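Local atomic coordinates of putative cell invasion protein with MAC/Perforin domain (Bacteroides thetaiotaomicron VPI-5482, PDB entry 3KK7), a protein that is of unproven function but, as a member of the membrane-attack complex/perforin family, may insert into or act on membranes. Residues F111-K116 / S238-M243; F137-T142 / H159-I164. One frame throughout, in Å; residues are numbered along the deposited sequence.

Contact 1: F111-K116 / S238-M243; sequences FDRLEK and SKEKDM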
loop_
_atom_site.group_PDB
_atom_site.type_symbol
_atom_site.label_atom_id
_atom_site.label_comp_id
_atom_site.label_asym_id
_atom_site.label_seq_id
_atom_site.Cartn_x
_atom_site.Cartn_y
_atom_site.Cartn_z
ATOM N N PHE A 111 7.243 21.056 -3.760
ATOM C CA PHE A 111 7.037 19.682 -3.352
ATOM C C PHE A 111 7.232 18.676 -4.469
ATOM O O PHE A 111 7.383 17.507 -4.190
ATOM C CB PHE A 111 5.742 19.562 -2.546
ATOM C CG PHE A 111 5.812 20.362 -1.281
ATOM C CD1 PHE A 111 6.549 19.900 -0.194
ATOM C CD2 PHE A 111 5.289 21.634 -1.218
ATOM C CE1 PHE A 111 6.686 20.690 0.975
ATOM C CE2 PHE A 111 5.435 22.425 -0.077
ATOM C CZ PHE A 111 6.134 21.958 1.012
ATOM N N ASP A 112 7.330 19.111 -5.715
ATOM C CA ASP A 112 7.781 18.202 -6.761
ATOM C C ASP A 112 9.285 18.104 -6.719
ATOM O O ASP A 112 9.858 17.012 -6.854
ATOM C CB ASP A 112 7.309 18.647 -8.135
ATOM C CG ASP A 112 5.844 18.393 -8.337
ATOM O OD1 ASP A 112 5.271 17.515 -7.640
ATOM O OD2 ASP A 112 5.263 19.057 -9.219
ATOM N N ARG A 113 9.939 19.234 -6.494
ATOM C CA ARG A 113 11.390 19.243 -6.360
ATOM C C ARG A 113 11.857 18.423 -5.148
ATOM O O ARG A 113 13.016 18.062 -5.103
ATOM C CB ARG A 113 11.927 20.667 -6.244
ATOM C CG ARG A 113 11.560 21.608 -7.414
ATOM C CD ARG A 113 12.427 21.461 -8.608
ATOM N NE ARG A 113 13.841 21.484 -8.259
ATOM C CZ ARG A 113 14.820 21.157 -9.095
ATOM N NH1 ARG A 113 14.538 20.810 -10.354
ATOM N NH2 ARG A 113 16.081 21.192 -8.681
ATOM N N LEU A 114 10.973 18.161 -4.177
ATOM C CA LEU A 114 11.287 17.310 -3.015
ATOM C C LEU A 114 11.975 16.000 -3.431
ATOM O O LEU A 114 12.895 15.509 -2.753
ATOM C CB LEU A 114 10.006 16.983 -2.227
ATOM C CG LEU A 114 10.123 16.048 -1.019
ATOM C CD1 LEU A 114 11.218 16.472 0.013
ATOM C CD2 LEU A 114 8.748 15.936 -0.337
ATOM N N GLU A 115 11.523 15.471 -4.569
ATOM C CA GLU A 115 12.046 14.230 -5.122
ATOM C C GLU A 115 13.084 14.409 -6.252
ATOM O O GLU A 115 13.380 13.478 -6.983
ATOM C CB GLU A 115 10.869 13.351 -5.572
ATOM C CG GLU A 115 10.262 12.588 -4.422
ATOM C CD GLU A 115 11.230 11.561 -3.851
ATOM O OE1 GLU A 115 11.451 10.504 -4.502
ATOM O OE2 GLU A 115 11.791 11.829 -2.760
ATOM N N LYS A 116 13.680 15.581 -6.358
ATOM C CA LYS A 116 14.707 15.815 -7.375
ATOM C C LYS A 116 15.861 14.796 -7.324
ATOM O O LYS A 116 16.447 14.520 -8.355
ATOM C CB LYS A 116 15.287 17.238 -7.275
ATOM C CG LYS A 116 16.227 17.497 -6.068
ATOM C CD LYS A 116 16.639 18.954 -6.019
ATOM C CE LYS A 116 17.748 19.197 -5.040
ATOM N NZ LYS A 116 18.251 20.617 -5.116
ATOM N N SER A 238 18.323 28.857 -8.124
ATOM C CA SER A 238 19.050 29.813 -7.297
ATOM C C SER A 238 18.717 29.659 -5.789
ATOM O O SER A 238 19.606 29.669 -4.948
ATOM C CB SER A 238 18.762 31.238 -7.774
ATOM O OG SER A 238 19.006 31.363 -9.172
ATOM N N LYS A 239 17.433 29.511 -5.465
ATOM C CA LYS A 239 17.016 29.366 -4.077
ATOM C C LYS A 239 17.588 28.078 -3.504
ATOM O O LYS A 239 18.036 28.057 -2.373
ATOM C CB LYS A 239 15.494 29.378 -3.935
ATOM C CG LYS A 239 14.799 30.674 -4.366
ATOM C CD LYS A 239 13.286 30.694 -3.999
ATOM C CE LYS A 239 12.419 29.632 -4.746
ATOM N NZ LYS A 239 10.921 29.700 -4.458
ATOM N N GLU A 240 17.598 27.018 -4.305
ATOM C CA GLU A 240 18.146 25.721 -3.863
ATOM C C GLU A 240 19.655 25.807 -3.576
ATOM O O GLU A 240 20.103 25.261 -2.574
ATOM C CB GLU A 240 17.771 24.593 -4.837
ATOM C CG GLU A 240 16.265 24.218 -4.695
ATOM C CD GLU A 240 15.745 23.257 -5.742
ATOM O OE1 GLU A 240 16.562 22.597 -6.376
ATOM O OE2 GLU A 240 14.518 23.158 -5.941
ATOM N N LYS A 241 20.411 26.540 -4.408
ATOM C CA LYS A 241 21.833 26.748 -4.166
ATOM C C LYS A 241 21.998 27.596 -2.896
ATOM O O LYS A 241 22.883 27.319 -2.081
ATOM C CB LYS A 241 22.542 27.379 -5.381
ATOM C CG LYS A 241 24.088 27.362 -5.326
ATOM N N ASP A 242 21.132 28.586 -2.693
ATOM C CA ASP A 242 21.189 29.351 -1.451
ATOM C C ASP A 242 20.938 28.452 -0.235
ATOM O O ASP A 242 21.628 28.524 0.769
ATOM C CB ASP A 242 20.207 30.523 -1.459
ATOM C CG ASP A 242 20.610 31.638 -2.442
ATOM O OD1 ASP A 242 21.744 31.613 -2.962
ATOM O OD2 ASP A 242 19.796 32.554 -2.692
HETATM N N MSE A 243 19.965 27.568 -0.332
HETATM C CA MSE A 243 19.647 26.683 0.795
HETATM C C MSE A 243 20.774 25.649 0.994
HETATM O O MSE A 243 21.212 25.411 2.136
HETATM C CB MSE A 243 18.276 26.031 0.573
HETATM C CG MSE A 243 17.872 25.002 1.633
HETATM SE SE MSE A 243 17.538 25.744 3.386
HETATM C CE MSE A 243 15.885 26.726 2.977
#
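E240 reaches from helix 236-249 with its carboxylate laid against the side edge of the R113 guanidinium, and K116 slides past its stem from the opposite direction. Together the three side chains form a salt-bridge network within the MACPF domain, tying the loop that follows strand 93-108 to the helix. R113 grips side-on, one nitrogen to each oxygen: NE gives a hydrogen bond to E240 OE2 at 2.9 Å, and NH2 gives one to E240 OE1 at 2.7 Å. Both oxygens use their syn lone pairs, a familiar bidentate, side-on geometry, and the two planes lie only 27° apart. The fit is slightly twisted, since each oxygen sits somewhat out of the guanidinium plane. Bends at chi2 and chi3 curl the end of the arginine round so that its NE/NH2 edge faces the carboxylate. Nearer the backbone, R113 CB lies 3.6 Å from E240 OE2.

K116 binds differently. Beyond CG its chain is fully extended and brings NZ over the carboxylate, to 2.9 Å from E240 OE1, so that OE1 takes two donors, R113 NH2 in the syn direction and the ammonium from above the plane. Two positive groups around one carboxylate should stabilise its ionised form. The loop and strand close the network: OE2 also accepts from the backbone N of S109, while K116 NZ has a further acceptor in the carbonyl of S107. The S109 bond, with the two from R113, should hold the carboxylate against rotation; the S107 bond steadies the lysine. The backbones stay well apart, with R113 CA and E240 CA separated by 9.7 Å. Over one face of the guanidinium, offset toward its rim, K116 CB stands 4.2 Å above the plane.

Contact 2: F137-T142 / H159-I164; sequences FGRQKT and HGELSI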
loop_
_atom_site.group_PDB
_atom_site.type_symbol
_atom_site.label_atom_id
_atom_site.label_comp_id
_atom_site.label_asym_id
_atom_site.label_seq_id
_atom_site.Cartn_x
_atom_site.Cartn_y
_atom_site.Cartn_z
ATOM N N PHE A 137 2.432 15.173 -0.297
ATOM C CA PHE A 137 1.392 15.750 0.533
ATOM C C PHE A 137 1.788 15.725 2.012
ATOM O O PHE A 137 1.645 16.707 2.705
ATOM C CB PHE A 137 0.060 15.014 0.326
ATOM C CG PHE A 137 -1.059 15.492 1.263
ATOM C CD1 PHE A 137 -1.810 16.625 0.951
ATOM C CD2 PHE A 137 -1.317 14.827 2.454
ATOM C CE1 PHE A 137 -2.792 17.078 1.798
ATOM C CE2 PHE A 137 -2.315 15.275 3.314
ATOM C CZ PHE A 137 -3.054 16.405 2.983
ATOM N N GLY A 138 2.297 14.590 2.469
ATOM C CA GLY A 138 2.717 14.424 3.852
ATOM C C GLY A 138 3.856 15.337 4.226
ATOM O O GLY A 138 3.899 15.877 5.329
ATOM N N ARG A 139 4.789 15.545 3.318
ATOM C CA ARG A 139 5.888 16.422 3.652
ATOM C C ARG A 139 5.334 17.833 3.833
ATOM O O ARG A 139 5.617 18.464 4.854
ATOM C CB ARG A 139 7.034 16.355 2.623
ATOM C CG ARG A 139 8.141 17.412 2.769
ATOM C CD ARG A 139 8.779 17.395 4.139
ATOM N NE ARG A 139 9.451 16.119 4.441
ATOM C CZ ARG A 139 10.715 15.833 4.149
ATOM N NH1 ARG A 139 11.492 16.700 3.482
ATOM N NH2 ARG A 139 11.203 14.658 4.497
ATOM N N GLN A 140 4.518 18.297 2.883
ATOM C CA GLN A 140 3.960 19.638 2.964
ATOM C C GLN A 140 3.127 19.810 4.228
ATOM O O GLN A 140 3.158 20.846 4.844
ATOM C CB GLN A 140 3.078 19.986 1.751
ATOM C CG GLN A 140 2.547 21.435 1.826
ATOM C CD GLN A 140 1.845 21.911 0.576
ATOM O OE1 GLN A 140 1.543 21.142 -0.328
ATOM N NE2 GLN A 140 1.573 23.193 0.524
ATOM N N LYS A 141 2.357 18.791 4.576
ATOM C CA LYS A 141 1.534 18.819 5.774
ATOM C C LYS A 141 2.415 19.019 7.027
ATOM O O LYS A 141 2.117 19.854 7.882
ATOM C CB LYS A 141 0.679 17.539 5.835
ATOM C CG LYS A 141 -0.128 17.370 7.110
ATOM C CD LYS A 141 -1.141 16.201 7.004
ATOM C CE LYS A 141 -1.909 15.983 8.315
ATOM N NZ LYS A 141 -1.028 15.520 9.446
ATOM N N THR A 142 3.525 18.290 7.087
ATOM C CA THR A 142 4.472 18.418 8.163
ATOM C C THR A 142 5.102 19.795 8.180
ATOM O O THR A 142 5.194 20.418 9.249
ATOM C CB THR A 142 5.605 17.345 8.064
ATOM O OG1 THR A 142 5.019 16.045 8.033
ATOM C CG2 THR A 142 6.568 17.439 9.248
ATOM N N HIS A 159 12.705 25.167 0.760
ATOM C CA HIS A 159 12.765 24.208 1.871
ATOM C C HIS A 159 14.071 23.443 1.912
ATOM O O HIS A 159 14.744 23.295 0.900
ATOM C CB HIS A 159 11.626 23.219 1.778
ATOM C CG HIS A 159 10.313 23.867 1.514
ATOM N ND1 HIS A 159 9.530 24.375 2.522
ATOM C CD2 HIS A 159 9.660 24.120 0.356
ATOM C CE1 HIS A 159 8.448 24.923 1.991
ATOM N NE2 HIS A 159 8.503 24.779 0.681
ATOM N N GLY A 160 14.409 22.953 3.099
ATOM C CA GLY A 160 15.673 22.235 3.331
ATOM C C GLY A 160 15.465 21.049 4.257
ATOM O O GLY A 160 14.581 21.076 5.093
ATOM N N GLU A 161 16.262 20.000 4.066
ATOM C CA GLU A 161 16.292 18.856 4.980
ATOM C C GLU A 161 17.729 18.430 5.191
ATOM O O GLU A 161 18.533 18.454 4.253
ATOM C CB GLU A 161 15.468 17.689 4.457
ATOM C CG GLU A 161 15.359 16.528 5.447
ATOM C CD GLU A 161 14.638 15.320 4.899
ATOM O OE1 GLU A 161 14.085 15.387 3.796
ATOM O OE2 GLU A 161 14.626 14.290 5.578
ATOM N N LEU A 162 18.070 18.087 6.427
ATOM C CA LEU A 162 19.409 17.579 6.742
ATOM C C LEU A 162 19.239 16.238 7.415
ATOM O O LEU A 162 18.263 16.039 8.147
ATOM C CB LEU A 162 20.186 18.556 7.655
ATOM C CG LEU A 162 21.588 18.232 8.197
ATOM C CD1 LEU A 162 22.600 18.018 7.078
ATOM C CD2 LEU A 162 22.119 19.335 9.159
ATOM N N SER A 163 20.168 15.319 7.150
ATOM C CA SER A 163 20.203 14.047 7.849
ATOM C C SER A 163 21.600 13.740 8.354
ATOM O O SER A 163 22.585 13.834 7.618
ATOM C CB SER A 163 19.702 12.913 6.971
ATOM O OG SER A 163 19.419 11.775 7.769
ATOM N N ILE A 164 21.679 13.394 9.627
ATOM C CA ILE A 164 22.938 13.104 10.286
ATOM C C ILE A 164 22.716 11.750 10.902
ATOM O O ILE A 164 21.850 11.615 11.773
ATOM C CB ILE A 164 23.246 14.160 11.375
ATOM C CG1 ILE A 164 23.378 15.534 10.721
ATOM C CG2 ILE A 164 24.504 13.801 12.174
ATOM C CD1 ILE A 164 23.778 16.631 11.652
#
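R139 meets E161 end-on, with both terminal nitrogens converging on a single oxygen: NH1 lies 2.9 Å from E161 OE1, and NH2 lies 3.1 Å from the same E161 OE1. The oxygen sits in the plane of the guanidinium, at its edge, but the carboxylate is turned steeply, 75° from that plane. Both N-H groups therefore come to OE1 from above the carboxylate and from the same face, giving a forked salt bridge with noticeably bent bonds (147° and 141°). E161 OE2 is left out of the grip and has a long, weak ion pair with R221.

The arginine head is held from other directions too. NH2 donates to the carbonyl of S67, and NH1 to the hydroxyl of Y108, so this buried charge is met by neutral oxygens as well as by the glutamate. E161 stretches straight out from the strand, whereas R139 leaves the helix with CG anti to its nitrogen and then bends twice to turn its end toward OE1. L225 of strand 220-230 touches both side chains, while F111 packs on R139 from the preceding loop. The pair thus pins helix 133-146 to strand 157-173, which is flanked by strands 93-108 and 220-230 in the large antiparallel sheet of the MACPF domain.

In the fold
Both contacts lie in the MACPF domain, on the same side of the chain's centre, with their own centres about 11 Å apart. Along the chain contact 2 is nested within contact 1: loop 111-116 comes first, then helix 133-146 and strand 157-173, and finally helix 236-249. Contact 1 joins the loop to helix 236-249, and contact 2 joins helix 133-146 to the strand. Packing connects the two ion-pair sites: L114 CD2 lies on R139 CB at 3.4 Å, the F111 ring meets that of H159, and M243 of the later helix rests against the H159 backbone. Elements distant in sequence are thus gathered into one part of the domain.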